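Local structure of peptide-binding protein (Photobacterium damsela subsp. piscicida, 6SQX) at residues Y65-D70 / L200-G205; I252-S257 / L328-S333; I337-P340 / Y345-N348. The protein cleaves the peptidoglycan of potentially competing bacteria as a secreted endopeptidase of the NlpC/P60 family, whose members are generally cysteine peptidases. All coordinates share one frame; numbering follows the deposited sequence. Where two conformers were deposited one is given.

Interaction 1. Residues Y65-D70 / L200-G205; sequences YFQWSD and LIKGQG
Gln67 and Gly203 mark the closest backbone approach, with 6.4 Å between their CA atoms. One sits in a short 3-10 turn that follows helix 50-64 and ends at Trp68, the other at the end of strand 198-203. Trp68 N bonds back to Tyr65 O, and Ser69 OG, together with Ser69 N, closes the turn on Phe66 O. On the 65-70 side nearly all of the contact comes from Gln67, which meets Lys202 and Gly203. Its CG lies 3.4 Å from Lys202 O and 3.9 Å from Gly203 CA. A bend at chi2 (-57°) then swings the amide over the Lys202 side chain, which it crosses at about a right angle. The aliphatic part of the lysine runs beneath the amide, with Lys202 CG 3.6 Å from Gln67 OE1. The lysine turns at chi4 (86°), and its NZ donates to a lone pair of Gln67 OE1 at 2.9 Å, in the carbonyl plane. Asn73 O and, weakly, Asp76 O also accept from this ammonium, so the buried charge is met by neutral oxygens. The other end of the amide uses a water, which accepts from Gln67 NE2 at 3.0 Å and from Gly205 N at 2.9 Å. Topologically, a turn of the N-terminal region docks on the antiparallel beta-sheet of the bacterial SH3 domain, where strand 198-203 pairs with strands 186-192 and 206-211.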
loop_
_atom_site.group_PDB
_atom_site.type_symbol
_atom_site.label_atom_id
_atom_site.label_comp_id
_atom_site.label_asym_id
_atom_site.label_seq_id
_atom_site.Cartn_x
_atom_site.Cartn_y
_atom_site.Cartn_z
ATOM N N TYR A 65 4.520 -15.527 -2.034
ATOM C CA TYR A 65 4.572 -16.526 -3.106
ATOM C C TYR A 65 3.297 -17.352 -3.234
ATOM O O TYR A 65 3.292 -18.341 -3.979
ATOM C CB TYR A 65 5.792 -17.454 -2.930
ATOM C CG TYR A 65 7.105 -16.698 -3.091
ATOM C CD1 TYR A 65 7.545 -16.290 -4.351
ATOM C CD2 TYR A 65 7.900 -16.396 -1.984
ATOM C CE1 TYR A 65 8.759 -15.596 -4.505
ATOM C CE2 TYR A 65 9.089 -15.695 -2.138
ATOM C CZ TYR A 65 9.516 -15.316 -3.397
ATOM O OH TYR A 65 10.735 -14.619 -3.534
ATOM N N PHE A 66 2.213 -16.928 -2.586
ATOM C CA PHE A 66 0.992 -17.734 -2.590
ATOM C C PHE A 66 0.493 -17.987 -4.002
ATOM O O PHE A 66 -0.034 -19.074 -4.291
ATOM C CB PHE A 66 -0.079 -16.994 -1.795
ATOM C CG PHE A 66 -1.377 -17.727 -1.731
ATOM C CD1 PHE A 66 -1.502 -18.896 -0.988
ATOM C CD2 PHE A 66 -2.489 -17.236 -2.393
ATOM C CE1 PHE A 66 -2.740 -19.556 -0.914
ATOM C CE2 PHE A 66 -3.734 -17.883 -2.319
ATOM C CZ PHE A 66 -3.833 -19.058 -1.585
ATOM N N GLN A 67 0.632 -17.016 -4.909
ATOM C CA GLN A 67 0.108 -17.235 -6.263
ATOM C C GLN A 67 0.901 -18.277 -7.037
ATOM O O GLN A 67 0.451 -18.708 -8.099
ATOM C CB GLN A 67 0.070 -15.924 -7.072
ATOM C CG GLN A 67 -0.769 -14.832 -6.424
ATOM C CD GLN A 67 -2.207 -15.227 -6.164
ATOM O OE1 GLN A 67 -2.762 -16.140 -6.785
ATOM N NE2 GLN A 67 -2.832 -14.492 -5.280
ATOM N N TRP A 68 2.092 -18.638 -6.567
ATOM C CA TRP A 68 2.889 -19.676 -7.196
ATOM C C TRP A 68 2.701 -21.005 -6.502
ATOM O O TRP A 68 3.339 -21.996 -6.879
ATOM C CB TRP A 68 4.373 -19.285 -7.212
ATOM C CG TRP A 68 4.735 -18.212 -8.170
ATOM C CD1 TRP A 68 3.900 -17.545 -9.038
ATOM C CD2 TRP A 68 6.037 -17.617 -8.330
ATOM N NE1 TRP A 68 4.626 -16.598 -9.764
ATOM C CE2 TRP A 68 5.926 -16.631 -9.340
ATOM C CE3 TRP A 68 7.286 -17.846 -7.739
ATOM C CZ2 TRP A 68 7.024 -15.861 -9.754
ATOM C CZ3 TRP A 68 8.373 -17.093 -8.173
ATOM C CH2 TRP A 68 8.229 -16.102 -9.151
ATOM N N SER A 69 1.779 -21.063 -5.540
ATOM C CA SER A 69 1.601 -22.264 -4.735
ATOM C C SER A 69 0.500 -23.160 -5.285
ATOM O O SER A 69 -0.359 -22.744 -6.053
ATOM C CB SER A 69 1.301 -21.909 -3.275
ATOM O OG SER A 69 -0.065 -21.603 -3.067
ATOM N N ASP A 70 0.541 -24.416 -4.871
ATOM C CA ASP A 70 -0.475 -25.335 -5.344
ATOM C C ASP A 70 -1.845 -25.001 -4.769
ATOM O O ASP A 70 -2.850 -25.481 -5.305
ATOM C CB ASP A 70 -0.091 -26.782 -4.994
ATOM C CG ASP A 70 1.045 -27.318 -5.853
ATOM O OD1 ASP A 70 1.393 -26.643 -6.857
ATOM O OD2 ASP A 70 1.567 -28.424 -5.536
ATOM N N LEU A 200 -6.499 -9.444 -16.095
ATOM C CA LEU A 200 -6.933 -9.485 -14.710
ATOM C C LEU A 200 -5.983 -10.412 -13.969
ATOM O O LEU A 200 -5.748 -11.542 -14.414
ATOM C CB LEU A 200 -8.347 -10.081 -14.660
ATOM C CG LEU A 200 -8.965 -10.217 -13.244
ATOM C CD1 LEU A 200 -9.039 -8.890 -12.418
ATOM C CD2 LEU A 200 -10.333 -10.916 -13.309
ATOM N N ILE A 201 -5.366 -9.914 -12.888
ATOM C CA ILE A 201 -4.344 -10.641 -12.138
ATOM C C ILE A 201 -4.643 -10.569 -10.648
ATOM O O ILE A 201 -5.464 -9.769 -10.192
ATOM C CB ILE A 201 -2.934 -10.052 -12.401
ATOM C CG1 ILE A 201 -2.790 -8.607 -11.817
ATOM C CG2 ILE A 201 -2.667 -10.045 -13.904
ATOM C CD1 ILE A 201 -1.378 -8.101 -11.755
ATOM N N LYS A 202 -3.939 -11.390 -9.876
ATOM C CA LYS A 202 -3.937 -11.193 -8.431
ATOM C C LYS A 202 -2.545 -11.464 -7.890
ATOM O O LYS A 202 -1.825 -12.322 -8.411
ATOM C CB LYS A 202 -4.996 -12.075 -7.728
ATOM C CG LYS A 202 -4.937 -13.580 -8.093
ATOM C CD LYS A 202 -6.217 -14.227 -7.546
ATOM C CE LYS A 202 -6.283 -15.723 -7.848
ATOM N NZ LYS A 202 -5.580 -16.592 -6.840
ATOM N N GLY A 203 -2.183 -10.728 -6.843
ATOM C CA GLY A 203 -0.898 -10.923 -6.190
ATOM C C GLY A 203 -0.717 -9.872 -5.113
ATOM O O GLY A 203 -1.362 -8.819 -5.141
ATOM N N GLN A 204 0.160 -10.191 -4.151
ATOM C CA GLN A 204 0.416 -9.267 -3.040
ATOM C C GLN A 204 -0.867 -8.841 -2.303
ATOM O O GLN A 204 -0.906 -7.805 -1.628
ATOM C CB GLN A 204 1.261 -8.062 -3.495
ATOM C CG GLN A 204 2.766 -8.252 -3.349
ATOM C CD GLN A 204 3.195 -8.259 -1.900
ATOM O OE1 GLN A 204 2.620 -8.984 -1.084
ATOM N NE2 GLN A 204 4.165 -7.412 -1.540
ATOM N N GLY A 205 -1.920 -9.668 -2.333
ATOM C CA GLY A 205 -3.139 -9.290 -1.631
ATOM C C GLY A 205 -4.026 -8.327 -2.397
ATOM O O GLY A 205 -4.930 -7.702 -1.807
HETATM O O HOH W 1 -1.979 -12.391 -3.289
#

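Interaction 2. Residues I252-S257 / L328-S333; sequences ILEAGS and LKRLFS. With EDO (1,2-ethanediol), chain N.
Arg330 reaches from helix 326-334 and puts its guanidinium edge against Glu254 and Ala255. The side chain is stretched from CG to NE, with CG opposite the backbone N (chi1 -174°), and this length carries it to the beta turn. NE and NH2 both grip Ala255 O, the NE bond measuring 2.8 Å and the NH2 bond 2.9 Å. The carbonyl oxygen lies in the guanidinium plane, yet both donors come from one face of the peptide group: NH2 is tilted moderately, whereas NE stands 54° above the carbonyl plane and so is off the lone pairs. NH2 also makes a salt bridge of 2.8 Å to Glu254 OE1, met on the anti side of a carboxylate turned 51° from the guanidinium. A water joins the same pair, donating to Glu254 OE1 and accepting from Arg330 NH1, which has Asn322 OD1 as a second acceptor.

The platform for this grip is a type II beta turn, Glu254 to Ser257, leading from the short strand 252-254 toward strand 259-262. Gly256 occupies its third position with positive phi, and its CA lies 3.7 Å from Ser333 OG, one helical turn on from Arg330. On the helix, Leu328, Leu331 and Phe332 pack against strand 395-405 of the NlpC/P60 sheet.

Ser257 OG and Ser257 N both donate to Glu254 O and so close the turn. Ser333 OG in turn bonds to Arg330 O within the helix. The other carboxylate oxygen, Glu254 OE2, pairs with Lys238, so the buried carboxylate lies between two cations and would probably remain ionised.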
loop_
_atom_site.group_PDB
_atom_site.type_symbol
_atom_site.label_atom_id
_atom_site.label_comp_id
_atom_site.label_asym_id
_atom_site.label_seq_id
_atom_site.Cartn_x
_atom_site.Cartn_y
_atom_site.Cartn_z
ATOM N N ILE A 252 12.282 2.441 -14.234
ATOM C CA ILE A 252 12.452 2.910 -12.869
ATOM C C ILE A 252 12.377 1.724 -11.917
ATOM O O ILE A 252 11.435 0.915 -11.968
ATOM C CB ILE A 252 11.440 4.009 -12.519
ATOM C CG1 ILE A 252 11.736 5.218 -13.417
ATOM C CG2 ILE A 252 11.540 4.371 -11.034
ATOM C CD1 ILE A 252 10.790 6.388 -13.240
ATOM N N LEU A 253 13.369 1.594 -11.057
ATOM C CA LEU A 253 13.369 0.568 -10.005
ATOM C C LEU A 253 12.853 1.196 -8.714
ATOM O O LEU A 253 13.375 2.228 -8.268
ATOM C CB LEU A 253 14.811 0.082 -9.786
ATOM C CG LEU A 253 15.095 -0.924 -8.669
ATOM C CD1 LEU A 253 14.316 -2.238 -8.934
ATOM C CD2 LEU A 253 16.597 -1.168 -8.526
ATOM N N GLU A 254 11.832 0.579 -8.098
ATOM C CA GLU A 254 11.119 1.162 -6.967
ATOM C C GLU A 254 11.414 0.387 -5.694
ATOM O O GLU A 254 11.484 -0.862 -5.695
ATOM C CB GLU A 254 9.608 1.123 -7.206
ATOM C CG GLU A 254 9.174 2.027 -8.356
ATOM C CD GLU A 254 8.665 3.419 -7.933
ATOM O OE1 GLU A 254 8.721 3.736 -6.716
ATOM O OE2 GLU A 254 8.233 4.168 -8.847
ATOM N N ALA A 255 11.564 1.109 -4.585
ATOM C CA ALA A 255 11.664 0.434 -3.292
ATOM C C ALA A 255 10.457 -0.487 -3.091
ATOM O O ALA A 255 9.344 -0.206 -3.559
ATOM C CB ALA A 255 11.756 1.458 -2.158
ATOM N N GLY A 256 10.703 -1.590 -2.399
ATOM C CA GLY A 256 9.708 -2.647 -2.236
ATOM C C GLY A 256 9.898 -3.796 -3.200
ATOM O O GLY A 256 9.416 -4.898 -2.934
ATOM N N SER A 257 10.604 -3.574 -4.313
ATOM C CA SER A 257 10.890 -4.656 -5.241
ATOM C C SER A 257 11.840 -5.659 -4.600
ATOM O O SER A 257 12.707 -5.314 -3.801
ATOM C CB SER A 257 11.602 -4.107 -6.478
ATOM O OG SER A 257 10.816 -3.100 -7.088
ATOM N N LEU A 328 2.621 1.684 4.504
ATOM C CA LEU A 328 3.079 0.779 5.552
ATOM C C LEU A 328 3.396 -0.609 5.000
ATOM O O LEU A 328 4.419 -1.209 5.366
ATOM C CB LEU A 328 2.033 0.682 6.683
ATOM C CG LEU A 328 1.617 2.060 7.216
ATOM C CD1 LEU A 328 0.600 1.865 8.389
ATOM C CD2 LEU A 328 2.816 2.905 7.683
ATOM N N LYS A 329 2.527 -1.140 4.129
ATOM C CA LYS A 329 2.820 -2.419 3.493
ATOM C C LYS A 329 4.177 -2.369 2.783
ATOM O O LYS A 329 4.987 -3.303 2.878
ATOM C CB LYS A 329 1.675 -2.751 2.524
ATOM C CG LYS A 329 1.902 -4.047 1.735
ATOM C CD LYS A 329 0.708 -4.389 0.868
ATOM C CE LYS A 329 0.959 -5.532 -0.086
ATOM N NZ LYS A 329 1.249 -6.814 0.669
ATOM N N ARG A 330 4.466 -1.243 2.104
ATOM C CA ARG A 330 5.686 -1.144 1.327
ATOM C C ARG A 330 6.900 -1.088 2.256
ATOM O O ARG A 330 7.894 -1.796 2.042
ATOM C CB ARG A 330 5.574 0.111 0.452
ATOM C CG ARG A 330 6.724 0.263 -0.530
ATOM C CD ARG A 330 6.487 1.526 -1.374
ATOM N NE ARG A 330 7.523 1.611 -2.393
ATOM C CZ ARG A 330 7.662 2.634 -3.214
ATOM N NH1 ARG A 330 6.807 3.665 -3.138
ATOM N NH2 ARG A 330 8.666 2.599 -4.109
ATOM N N LEU A 331 6.851 -0.218 3.285
ATOM C CA LEU A 331 7.981 -0.118 4.208
ATOM C C LEU A 331 8.312 -1.500 4.777
ATOM O O LEU A 331 9.471 -1.935 4.803
ATOM C CB LEU A 331 7.647 0.848 5.352
ATOM C CG LEU A 331 8.616 0.832 6.563
ATOM C CD1 LEU A 331 9.933 1.437 6.130
ATOM C CD2 LEU A 331 8.030 1.564 7.781
ATOM N N PHE A 332 7.288 -2.220 5.256
ATOM C CA PHE A 332 7.557 -3.476 5.940
ATOM C C PHE A 332 8.057 -4.550 4.989
ATOM O O PHE A 332 8.808 -5.443 5.412
ATOM C CB PHE A 332 6.328 -3.911 6.752
ATOM C CG PHE A 332 6.229 -3.201 8.076
ATOM C CD1 PHE A 332 7.035 -3.595 9.137
ATOM C CD2 PHE A 332 5.376 -2.093 8.237
ATOM C CE1 PHE A 332 6.985 -2.933 10.389
ATOM C CE2 PHE A 332 5.323 -1.422 9.474
ATOM C CZ PHE A 332 6.132 -1.857 10.557
ATOM N N SER A 333 7.658 -4.469 3.699
ATOM C CA SER A 333 8.079 -5.481 2.730
ATOM C C SER A 333 9.596 -5.527 2.594
ATOM O O SER A 333 10.168 -6.598 2.386
ATOM C CB SER A 333 7.406 -5.286 1.364
ATOM O OG SER A 333 7.896 -4.114 0.690
HETATM C C1 EDO N . 7.013 3.888 -13.329
HETATM O O1 EDO N . 7.504 2.595 -13.683
HETATM C C2 EDO N . 6.963 3.966 -11.805
HETATM O O2 EDO N . 8.262 4.137 -11.260
HETATM O O HOH W 2 7.173 5.587 -5.375
#

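Interaction 3. Residues I337-P340 / Y345-N348; sequences IWLP and YQAN
Tyr345 meets Pro340 through its CB, which points toward the loop and lies 3.8 Å from Pro340 CB. The phenol then leads away to stack on Tyr79, leaving the base of the side chain to make the contact. Its backbone takes part as well: Pro340 CG rests 3.4 Å from Tyr345 O, a van der Waals approach of the proline ring to the helix backbone.

Gln346 follows and supplies the polar link. Its CG lies beside the backbone N, and the chain runs straight beyond it (chi2 179°), which carries the amide out to the carbonyl of Pro340. Gln346 NE2 donates to Pro340 O over 2.9 Å. The bond is fairly straight at hydrogen (153°), and the C=O...N angle of 163° makes the approach almost end-on to the oxygen, while the oxygen stays close to the amide plane. The same nitrogen bonds to Ser325 O, so the amide spans two backbone carbonyls. On the way, Gln346 CG passes 4.1 Å from Pro340 CD. Leu339 crosses the glutamine at about a right angle, bringing its CB to 3.9 Å and its CD1 to 4.0 Å from Gln346 NE2.

Beyond the contact, Ala347 O bonds to Thr471 OG1. In the NlpC/P60 domain, the loop between helices 326-334 and 343-349 is thus held against the second helix. Ser325 follows Cys324, found here as cysteinesulfonic acid, in sequence; a cysteine just ahead of a helix, here 326-334, is consistent with the papain-like fold of NlpC/P60 peptidases.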
loop_
_atom_site.group_PDB
_atom_site.type_symbol
_atom_site.label_atom_id
_atom_site.label_comp_id
_atom_site.label_asym_id
_atom_site.label_seq_id
_atom_site.Cartn_x
_atom_site.Cartn_y
_atom_site.Cartn_z
ATOM N N ILE A 337 8.409 -8.369 6.199
ATOM C CA ILE A 337 7.274 -8.391 7.107
ATOM C C ILE A 337 6.071 -8.071 6.250
ATOM O O ILE A 337 6.061 -7.045 5.557
ATOM C CB ILE A 337 7.443 -7.365 8.232
ATOM C CG1 ILE A 337 8.674 -7.733 9.075
ATOM C CG2 ILE A 337 6.172 -7.309 9.070
ATOM C CD1 ILE A 337 9.011 -6.690 10.150
ATOM N N TRP A 338 5.089 -8.988 6.223
ATOM C CA TRP A 338 4.001 -8.921 5.252
ATOM C C TRP A 338 2.774 -8.317 5.911
ATOM O O TRP A 338 2.294 -8.853 6.926
ATOM C CB TRP A 338 3.630 -10.329 4.762
ATOM C CG TRP A 338 2.778 -10.314 3.520
ATOM C CD1 TRP A 338 3.219 -10.273 2.215
ATOM C CD2 TRP A 338 1.336 -10.330 3.460
ATOM N NE1 TRP A 338 2.143 -10.268 1.359
ATOM C CE2 TRP A 338 0.976 -10.289 2.098
ATOM C CE3 TRP A 338 0.323 -10.391 4.432
ATOM C CZ2 TRP A 338 -0.352 -10.289 1.672
ATOM C CZ3 TRP A 338 -1.010 -10.404 4.009
ATOM C CH2 TRP A 338 -1.338 -10.349 2.645
ATOM N N LEU A 339 2.240 -7.249 5.307
ATOM C CA LEU A 339 0.952 -6.676 5.675
ATOM C C LEU A 339 -0.009 -6.803 4.504
ATOM O O LEU A 339 0.403 -6.748 3.339
ATOM C CB LEU A 339 1.105 -5.165 5.965
ATOM C CG LEU A 339 1.989 -4.762 7.150
ATOM C CD1 LEU A 339 1.885 -3.245 7.410
ATOM C CD2 LEU A 339 1.729 -5.561 8.425
ATOM N N PRO A 340 -1.311 -6.931 4.780
ATOM C CA PRO A 340 -2.296 -6.852 3.687
ATOM C C PRO A 340 -2.388 -5.476 3.068
ATOM O O PRO A 340 -1.784 -4.534 3.583
ATOM C CB PRO A 340 -3.623 -7.266 4.335
ATOM C CG PRO A 340 -3.377 -7.352 5.777
ATOM C CD PRO A 340 -1.903 -7.255 6.084
ATOM N N TYR A 345 -7.895 -4.441 6.679
ATOM C CA TYR A 345 -7.285 -5.758 6.787
ATOM C C TYR A 345 -5.981 -5.715 7.567
ATOM O O TYR A 345 -5.647 -6.674 8.276
ATOM C CB TYR A 345 -7.132 -6.393 5.403
ATOM C CG TYR A 345 -8.479 -6.746 4.814
ATOM C CD1 TYR A 345 -9.106 -7.939 5.160
ATOM C CD2 TYR A 345 -9.139 -5.880 3.941
ATOM C CE1 TYR A 345 -10.355 -8.253 4.639
ATOM C CE2 TYR A 345 -10.379 -6.185 3.409
ATOM C CZ TYR A 345 -10.986 -7.373 3.768
ATOM O OH TYR A 345 -12.212 -7.690 3.266
ATOM N N GLN A 346 -5.225 -4.604 7.464
ATOM C CA GLN A 346 -4.040 -4.461 8.312
ATOM C C GLN A 346 -4.436 -4.438 9.778
ATOM O O GLN A 346 -3.882 -5.190 10.603
ATOM C CB GLN A 346 -3.261 -3.181 7.938
ATOM C CG GLN A 346 -2.646 -3.270 6.538
ATOM C CD GLN A 346 -1.898 -2.022 6.145
ATOM O OE1 GLN A 346 -2.039 -0.980 6.778
ATOM N NE2 GLN A 346 -1.142 -2.116 5.067
ATOM N N ALA A 347 -5.426 -3.594 10.110
ATOM C CA ALA A 347 -5.817 -3.425 11.507
ATOM C C ALA A 347 -6.331 -4.726 12.107
ATOM O O ALA A 347 -6.073 -5.013 13.274
ATOM C CB ALA A 347 -6.895 -2.359 11.629
ATOM N N ASN A 348 -7.056 -5.523 11.319
ATOM C CA ASN A 348 -7.701 -6.719 11.839
ATOM C C ASN A 348 -6.893 -7.997 11.662
ATOM O O ASN A 348 -7.100 -8.951 12.425
ATOM C CB ASN A 348 -9.092 -6.841 11.223
ATOM C CG ASN A 348 -10.058 -5.871 11.846
ATOM O OD1 ASN A 348 -10.683 -6.185 12.867
ATOM N ND2 ASN A 348 -10.210 -4.692 11.246
#

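Overall arrangement
All three contacts are buried; interaction 1 lies farther out, its centre about 16 Å from the centre of the chain against about 9 and 10 Å for interactions 2 and 3. Interaction 1 joins the N-terminal region to the SH3 sheet, interaction 2 the 252-257 turn to helix 326-334, and interaction 3 lies within the NlpC/P60 domain, just after that helix. Lys329 and Gln204 tie them together: Lys329 NZ bonds to Leu339 O, and Gln204 OE1 accepts from Trp338 NE1 and, weakly, Lys329 NZ. Interaction 2 combines a salt bridge with a two-nitrogen grip on a backbone carbonyl, interaction 1 has a lysine held by neutral oxygens, and interaction 3 pairs a hydrogen bond from an uncharged amide with apolar proline contacts.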